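Local coordinates for NudC domain-containing protein 2 (PDB 2RH0), which may regulate the LIS1/dynein pathway by stabilising LIS1 together with the Hsp90 chaperone, at residues Y105-D108 and P109-D113; P33-R36 and A37-Q41; C11-W15 and G16-Q20. All coordinates share one frame; numbering follows the deposited sequence. Where two conformers were deposited one is given.

Contact 1 of 3, residues Y105-D108 and P109-D113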
loop_
_atom_site.group_PDB
_atom_site.type_symbol
_atom_site.label_atom_id
_atom_site.label_comp_id
_atom_site.label_asym_id
_atom_site.label_seq_id
_atom_site.Cartn_x
_atom_site.Cartn_y
_atom_site.Cartn_z
ATOM N N TYR A 105 -10.291 -13.358 -3.791
ATOM C CA TYR A 105 -9.603 -12.088 -3.631
ATOM C C TYR A 105 -10.129 -11.011 -4.576
ATOM O O TYR A 105 -9.398 -10.392 -5.347
ATOM C CB TYR A 105 -8.116 -12.324 -3.786
ATOM C CG TYR A 105 -7.630 -13.530 -2.985
ATOM C CD1 TYR A 105 -7.778 -13.578 -1.592
ATOM C CD2 TYR A 105 -7.001 -14.592 -3.612
ATOM C CE1 TYR A 105 -7.324 -14.649 -0.867
ATOM C CE2 TYR A 105 -6.549 -15.683 -2.890
ATOM C CZ TYR A 105 -6.712 -15.714 -1.522
ATOM O OH TYR A 105 -6.244 -16.815 -0.829
ATOM N N ALA A 106 -11.439 -10.824 -4.516
ATOM C CA ALA A 106 -12.103 -9.834 -5.302
ATOM C C ALA A 106 -12.036 -8.486 -4.570
ATOM O O ALA A 106 -12.097 -8.437 -3.369
ATOM C CB ALA A 106 -13.560 -10.232 -5.520
ATOM N N ALA A 107 -11.933 -7.428 -5.346
ATOM C CA ALA A 107 -12.012 -6.064 -4.862
ATOM C C ALA A 107 -13.477 -5.736 -4.719
ATOM O O ALA A 107 -14.234 -6.085 -5.564
ATOM C CB ALA A 107 -11.369 -5.118 -5.857
ATOM N N ASP A 108 -13.882 -5.087 -3.645
ATOM C CA ASP A 108 -15.268 -4.583 -3.581
ATOM C C ASP A 108 -15.448 -3.518 -4.647
ATOM O O ASP A 108 -14.470 -3.061 -5.223
ATOM C CB ASP A 108 -15.639 -4.084 -2.176
ATOM C CG ASP A 108 -15.040 -2.738 -1.812
ATOM O OD1 ASP A 108 -14.987 -1.777 -2.623
ATOM O OD2 ASP A 108 -14.672 -2.633 -0.635
ATOM N N PRO A 109 -16.695 -3.134 -4.943
ATOM C CA PRO A 109 -16.949 -2.222 -6.034
ATOM C C PRO A 109 -16.237 -0.887 -5.999
ATOM O O PRO A 109 -15.909 -0.346 -7.049
ATOM C CB PRO A 109 -18.457 -2.027 -5.962
ATOM C CG PRO A 109 -18.945 -3.266 -5.338
ATOM C CD PRO A 109 -17.948 -3.588 -4.320
ATOM N N TRP A 110 -16.010 -0.347 -4.809
ATOM C CA TRP A 110 -15.309 0.917 -4.681
ATOM C C TRP A 110 -13.823 0.777 -4.958
ATOM O O TRP A 110 -13.263 1.604 -5.654
ATOM C CB TRP A 110 -15.544 1.501 -3.314
ATOM C CG TRP A 110 -16.951 1.888 -3.229
ATOM C CD1 TRP A 110 -17.948 1.251 -2.549
ATOM C CD2 TRP A 110 -17.560 2.976 -3.924
ATOM N NE1 TRP A 110 -19.133 1.908 -2.754
ATOM C CE2 TRP A 110 -18.920 2.973 -3.590
ATOM C CE3 TRP A 110 -17.078 3.971 -4.787
ATOM C CZ2 TRP A 110 -19.811 3.927 -4.093
ATOM C CZ3 TRP A 110 -17.962 4.918 -5.284
ATOM C CH2 TRP A 110 -19.308 4.886 -4.943
ATOM N N VAL A 111 -13.199 -0.260 -4.405
ATOM C CA VAL A 111 -11.794 -0.521 -4.651
ATOM C C VAL A 111 -11.588 -0.825 -6.148
ATOM O O VAL A 111 -10.599 -0.445 -6.754
ATOM C CB VAL A 111 -11.306 -1.666 -3.768
ATOM C CG1 VAL A 111 -9.953 -2.147 -4.182
ATOM C CG2 VAL A 111 -11.339 -1.235 -2.271
ATOM N N GLN A 112 -12.552 -1.472 -6.765
ATOM C CA GLN A 112 -12.467 -1.760 -8.213
ATOM C C GLN A 112 -12.474 -0.453 -8.969
ATOM O O GLN A 112 -11.817 -0.327 -10.001
ATOM C CB GLN A 112 -13.674 -2.542 -8.687
ATOM C CG GLN A 112 -13.784 -3.932 -8.150
ATOM C CD GLN A 112 -14.917 -4.782 -8.839
ATOM O OE1 GLN A 112 -15.372 -4.500 -9.954
ATOM N NE2 GLN A 112 -15.338 -5.816 -8.154
ATOM N N ASP A 113 -13.262 0.514 -8.466
ATOM C CA ASP A 113 -13.386 1.800 -9.143
ATOM C C ASP A 113 -12.075 2.580 -8.958
ATOM O O ASP A 113 -11.629 3.231 -9.906
ATOM C CB ASP A 113 -14.617 2.629 -8.688
ATOM C CG ASP A 113 -14.722 3.938 -9.465
ATOM O OD1 ASP A 113 -14.837 3.850 -10.690
ATOM O OD2 ASP A 113 -14.593 5.030 -8.885
#

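Contact 2 of 3, residues P33-R36 and A37-Q41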
loop_
_atom_site.group_PDB
_atom_site.type_symbol
_atom_site.label_atom_id
_atom_site.label_comp_id
_atom_site.label_asym_id
_atom_site.label_seq_id
_atom_site.Cartn_x
_atom_site.Cartn_y
_atom_site.Cartn_z
ATOM N N PRO A 33 16.981 -4.874 8.467
ATOM C CA PRO A 33 16.357 -6.066 9.050
ATOM C C PRO A 33 16.842 -6.450 10.460
ATOM O O PRO A 33 16.109 -7.130 11.202
ATOM C CB PRO A 33 16.705 -7.166 8.043
ATOM C CG PRO A 33 17.124 -6.439 6.798
ATOM C CD PRO A 33 17.784 -5.223 7.283
ATOM N N GLY A 34 18.049 -6.016 10.833
ATOM C CA GLY A 34 18.552 -6.279 12.182
ATOM C C GLY A 34 18.149 -5.234 13.226
ATOM O O GLY A 34 18.642 -5.260 14.349
ATOM N N THR A 35 17.264 -4.309 12.858
ATOM C CA THR A 35 16.840 -3.268 13.779
ATOM C C THR A 35 16.055 -3.859 14.912
ATOM O O THR A 35 15.213 -4.747 14.698
ATOM C CB THR A 35 15.982 -2.235 13.047
ATOM O OG1 THR A 35 16.737 -1.756 11.931
ATOM C CG2 THR A 35 15.578 -1.036 14.000
ATOM N N ARG A 36 16.299 -3.346 16.126
ATOM C CA ARG A 36 15.639 -3.820 17.333
ATOM C C ARG A 36 14.967 -2.636 17.963
ATOM O O ARG A 36 15.404 -1.496 17.771
ATOM C CB ARG A 36 16.678 -4.348 18.313
ATOM C CG ARG A 36 17.628 -5.405 17.748
ATOM C CD ARG A 36 18.925 -5.553 18.598
ATOM N NE ARG A 36 19.727 -4.320 18.596
ATOM C CZ ARG A 36 20.893 -4.166 19.229
ATOM N NH1 ARG A 36 21.436 -5.171 19.907
ATOM N NH2 ARG A 36 21.533 -2.994 19.180
ATOM N N ALA A 37 13.924 -2.882 18.744
ATOM C CA ALA A 37 13.198 -1.784 19.421
ATOM C C ALA A 37 14.116 -0.864 20.212
ATOM O O ALA A 37 13.892 0.384 20.312
ATOM C CB ALA A 37 12.081 -2.343 20.312
ATOM N N GLN A 38 15.142 -1.461 20.810
ATOM C CA GLN A 38 16.110 -0.676 21.559
ATOM C C GLN A 38 16.867 0.327 20.712
ATOM O O GLN A 38 17.423 1.272 21.257
ATOM C CB GLN A 38 17.103 -1.568 22.305
ATOM C CG GLN A 38 18.107 -2.334 21.453
ATOM C CD GLN A 38 18.982 -3.215 22.312
ATOM O OE1 GLN A 38 18.663 -4.377 22.553
ATOM N NE2 GLN A 38 20.048 -2.635 22.851
ATOM N N ASP A 39 16.897 0.131 19.388
ATOM C CA ASP A 39 17.608 1.032 18.471
ATOM C C ASP A 39 16.819 2.276 17.998
ATOM O O ASP A 39 17.344 3.095 17.268
ATOM C CB ASP A 39 18.010 0.234 17.221
ATOM C CG ASP A 39 18.975 -0.888 17.519
ATOM O OD1 ASP A 39 19.885 -0.653 18.365
ATOM O OD2 ASP A 39 18.824 -1.981 16.894
ATOM N N ILE A 40 15.579 2.415 18.445
ATOM C CA ILE A 40 14.654 3.417 17.979
ATOM C C ILE A 40 14.539 4.571 18.970
ATOM O O ILE A 40 14.334 4.328 20.155
ATOM C CB ILE A 40 13.197 2.804 17.862
ATOM C CG1 ILE A 40 13.129 1.568 16.932
ATOM C CG2 ILE A 40 12.148 3.824 17.407
ATOM C CD1 ILE A 40 13.718 1.744 15.629
ATOM N N GLN A 41 14.683 5.802 18.481
ATOM C CA GLN A 41 14.272 6.966 19.268
ATOM C C GLN A 41 13.220 7.685 18.429
ATOM O O GLN A 41 13.431 8.047 17.277
ATOM C CB GLN A 41 15.419 7.889 19.666
ATOM C CG GLN A 41 15.053 8.836 20.855
ATOM C CD GLN A 41 14.817 8.083 22.182
ATOM O OE1 GLN A 41 13.704 8.072 22.719
ATOM N NE2 GLN A 41 15.853 7.427 22.681
#

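Contact 3 of 3, residues C11-W15 and G16-Q20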
loop_
_atom_site.group_PDB
_atom_site.type_symbol
_atom_site.label_atom_id
_atom_site.label_comp_id
_atom_site.label_asym_id
_atom_site.label_seq_id
_atom_site.Cartn_x
_atom_site.Cartn_y
_atom_site.Cartn_z
ATOM N N CYS A 11 1.382 7.474 -0.415
ATOM C CA CYS A 11 2.324 8.413 -1.026
ATOM C C CYS A 11 3.675 7.830 -0.669
ATOM O O CYS A 11 3.985 7.655 0.502
ATOM C CB CYS A 11 2.124 9.822 -0.468
ATOM S SG CYS A 11 3.203 11.093 -1.193
ATOM N N GLY A 12 4.443 7.443 -1.685
ATOM C CA GLY A 12 5.760 6.913 -1.487
ATOM C C GLY A 12 6.754 8.009 -1.138
ATOM O O GLY A 12 6.619 9.154 -1.546
ATOM N N THR A 13 7.772 7.640 -0.386
ATOM C CA THR A 13 8.830 8.565 0.056
ATOM C C THR A 13 10.110 7.758 -0.094
ATOM O O THR A 13 10.029 6.557 -0.378
ATOM C CB THR A 13 8.673 8.946 1.553
ATOM O OG1 THR A 13 8.878 7.762 2.334
ATOM C CG2 THR A 13 7.278 9.566 1.874
ATOM N N PRO A 14 11.280 8.396 0.056
ATOM C CA PRO A 14 12.538 7.664 -0.035
ATOM C C PRO A 14 12.714 6.566 1.013
ATOM O O PRO A 14 13.400 5.593 0.725
ATOM C CB PRO A 14 13.600 8.743 0.141
ATOM C CG PRO A 14 12.927 10.016 -0.172
ATOM C CD PRO A 14 11.496 9.832 0.248
ATOM N N TRP A 15 12.085 6.694 2.191
ATOM C CA TRP A 15 12.201 5.683 3.288
ATOM C C TRP A 15 11.008 4.804 3.434
ATOM O O TRP A 15 11.035 3.892 4.244
ATOM C CB TRP A 15 12.495 6.327 4.672
ATOM C CG TRP A 15 11.825 7.598 4.853
ATOM C CD1 TRP A 15 12.389 8.829 4.749
ATOM C CD2 TRP A 15 10.419 7.811 5.091
ATOM N NE1 TRP A 15 11.432 9.804 4.920
ATOM C CE2 TRP A 15 10.217 9.207 5.143
ATOM C CE3 TRP A 15 9.319 6.956 5.286
ATOM C CZ2 TRP A 15 8.962 9.773 5.369
ATOM C CZ3 TRP A 15 8.062 7.521 5.496
ATOM C CH2 TRP A 15 7.890 8.913 5.536
ATOM N N GLY A 16 9.945 5.068 2.683
ATOM C CA GLY A 16 8.764 4.224 2.735
ATOM C C GLY A 16 7.521 4.880 2.162
ATOM O O GLY A 16 7.512 5.257 0.998
ATOM N N GLN A 17 6.456 5.003 2.964
ATOM C CA GLN A 17 5.241 5.632 2.494
ATOM C C GLN A 17 4.389 6.113 3.646
ATOM O O GLN A 17 4.618 5.732 4.818
ATOM C CB GLN A 17 4.452 4.690 1.603
ATOM C CG GLN A 17 4.030 3.386 2.239
ATOM C CD GLN A 17 3.397 2.357 1.259
ATOM O OE1 GLN A 17 2.764 1.427 1.706
ATOM N NE2 GLN A 17 3.581 2.523 -0.045
ATOM N N TRP A 18 3.469 7.018 3.334
ATOM C CA TRP A 18 2.471 7.427 4.295
ATOM C C TRP A 18 1.113 7.405 3.635
ATOM O O TRP A 18 0.993 7.443 2.400
ATOM C CB TRP A 18 2.791 8.829 4.880
ATOM C CG TRP A 18 2.659 9.968 3.883
ATOM C CD1 TRP A 18 3.595 10.398 3.002
ATOM C CD2 TRP A 18 1.527 10.797 3.699
ATOM N NE1 TRP A 18 3.100 11.431 2.250
ATOM C CE2 TRP A 18 1.831 11.700 2.675
ATOM C CE3 TRP A 18 0.276 10.883 4.331
ATOM C CZ2 TRP A 18 0.933 12.664 2.251
ATOM C CZ3 TRP A 18 -0.608 11.822 3.909
ATOM C CH2 TRP A 18 -0.290 12.690 2.855
ATOM N N TYR A 19 0.082 7.378 4.464
ATOM C CA TYR A 19 -1.289 7.398 4.010
ATOM C C TYR A 19 -2.182 7.842 5.152
ATOM O O TYR A 19 -1.701 8.083 6.237
ATOM C CB TYR A 19 -1.690 6.040 3.483
ATOM C CG TYR A 19 -1.415 4.866 4.382
ATOM C CD1 TYR A 19 -0.211 4.180 4.303
ATOM C CD2 TYR A 19 -2.387 4.387 5.254
ATOM C CE1 TYR A 19 0.052 3.046 5.111
ATOM C CE2 TYR A 19 -2.141 3.238 6.072
ATOM C CZ TYR A 19 -0.923 2.595 5.987
ATOM O OH TYR A 19 -0.683 1.525 6.786
ATOM N N GLN A 20 -3.479 7.948 4.918
ATOM C CA GLN A 20 -4.366 8.472 5.941
ATOM C C GLN A 20 -5.765 7.933 5.806
ATOM O O GLN A 20 -6.103 7.295 4.786
ATOM C CB GLN A 20 -4.418 9.992 5.807
ATOM C CG GLN A 20 -5.000 10.434 4.486
ATOM C CD GLN A 20 -4.869 11.873 4.244
ATOM O OE1 GLN A 20 -5.290 12.701 5.073
ATOM N NE2 GLN A 20 -4.262 12.216 3.095
#

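Contact 1 of 3, residues Y105-D108 and P109-D113
The flat carboxylate of Asp-108 and the flat amide of Gln-112 are used in different ways at this turn into a helix. The backbone N of Val-111 meets Asp-108 OD1 from above the carboxylate plane, 35° out of it, in a nearly straight bond of 2.9 Å. The same oxygen is approached by Trp-110 N at 2.8 Å, in a bent and weak bond. The amide works in its own plane: Gln-112 NE2 bonds to Ala-107 O, 2.8 Å away. Gln-112 CG sits beside its own backbone N (chi1 -67°) and the chain then runs extended, so the side chain folds back along the incoming peptide and its CG lies 3.5 Å from Ala-107 CB. That methyl also meets Val-111 CG1 at 3.7 Å, an apolar contact just inside the polar grip. The second subunit packs here too, with its Pro-10 on Val-111 and its Leu-121 on Trp-110. Gln-112 N closes the first backbone turn on Asp-108 O at 2.9 Å. Proline at position 109 has no N-H needing an acceptor, while that of Val-111 is well met by the aspartate and that of Trp-110 only weakly. This is a classic N-cap, with Asp-108 opening helix 109-127.

Contact 2 of 3, residues P33-R36 and A37-Q41
Arg-36 turns its CG to the side of its backbone N (chi1 -53°) and the chain, extended at chi2, bends at chi3 (-63°), which turns the edge of the guanidinium to the Asp-39 carboxylate. The aspartate sets its CG beside its backbone N as well (chi1 -63°), and the two charged groups meet side-on: Arg-36 NE bonds to Asp-39 OD2 at 3.0 Å, and Arg-36 NH2 bonds to the syn lone pair of Asp-39 OD1, also at 3.0 Å. Asp-39 OD2 is gripped twice, for Arg-36 N reaches it on the anti side, 3.0 Å away, from the same face as NE. This pins the carboxylate to backbone and side chain of one residue. The Gln-38 amide lies flat on the guanidinium, the planes almost parallel, with Gln-38 CD 3.7 Å from Arg-36 CZ. Beneath, Asp-39 N donates to Arg-36 O at 2.7 Å, closing the 3-10 turn 37-39. On the buried side Thr-35 CG2 touches Ile-40 CD1 at 3.7 Å. The turn thus leads the loop after strand 24-30 into strand 40-44, with Thr-35 and Ile-40 both resting on Val-53 of strand 48-53 and on strand 73-77, through Leu-76 and Trp-74 respectively.

Contact 3 of 3, residues C11-W15 and G16-Q20
Cys-11 lies against Trp-18 in the tight half of this contact. Cys-11 CB sits over one face of the indole, offset toward its rim and 3.3 Å from Trp-18 NE1, while SG, anti to the backbone N (chi1 -178°), stands obliquely to the five-membered ring, 4.3 Å from its centroid, in a sulfur-aromatic contact. Thr-13 places CG2 in the plane of the same indole at its edge, 3.9 Å from Trp-18 CD1. Ala-106 of the second subunit packs on Cys-11, which like Trp-18 is buried. Cys-11 and Trp-18 form an antiparallel hydrogen-bonded pair, with Cys-11 N donating to Trp-18 O at 2.8 Å and Trp-18 N returning to Cys-11 O at 2.9 Å.

The two strands make a tight beta hairpin in the CS domain, whose chain reverses through Pro-14 and Trp-15 in a type I turn. Thr-13 N bonds to Gly-16 O at 2.8 Å, but the return bond from Gly-16 N to Thr-13 O is long and weak. Thr-13 OG1 helps, taking further weak bonds from Gly-16 N and Trp-15 N and lying over one face of the Trp-15 ring.

Side chains pack more loosely around Gly-12 and Gln-17, although the backbones stay close; in this non-hydrogen-bonded pair the glycine offers only CA, 4.0 Å from Gln-17 CB. The Gln-17 side chain leads away and approaches a bound ethanediol, probably from crystallisation liquor, and exposed Pro-14 occupies the first corner of the turn. Trp-15 instead lies on Ile-27 and Val-29 of strand 24-30, with its NE1 hydrogen-bonded to Tyr-105 OH of the second subunit.

All three contacts join consecutive segments of chain at a change of direction, yet their chemistry follows their place. Contact 3 is the most central, its centre about 5 Å from that of the chain, and rests on strand pairing and buried aromatic packing; the centres of contacts 1 and 2 lie about 18 and 21 Å from it, on opposite sides. Contact 1 satisfies the N-H groups of a helix start with a carboxylate, whereas the carboxylate of contact 2 divides itself between a backbone N-H and a surface salt bridge. No two share a strand or helix, and their centres are 20 to 37 Å apart. What they do share is the second subunit, which touches each of them.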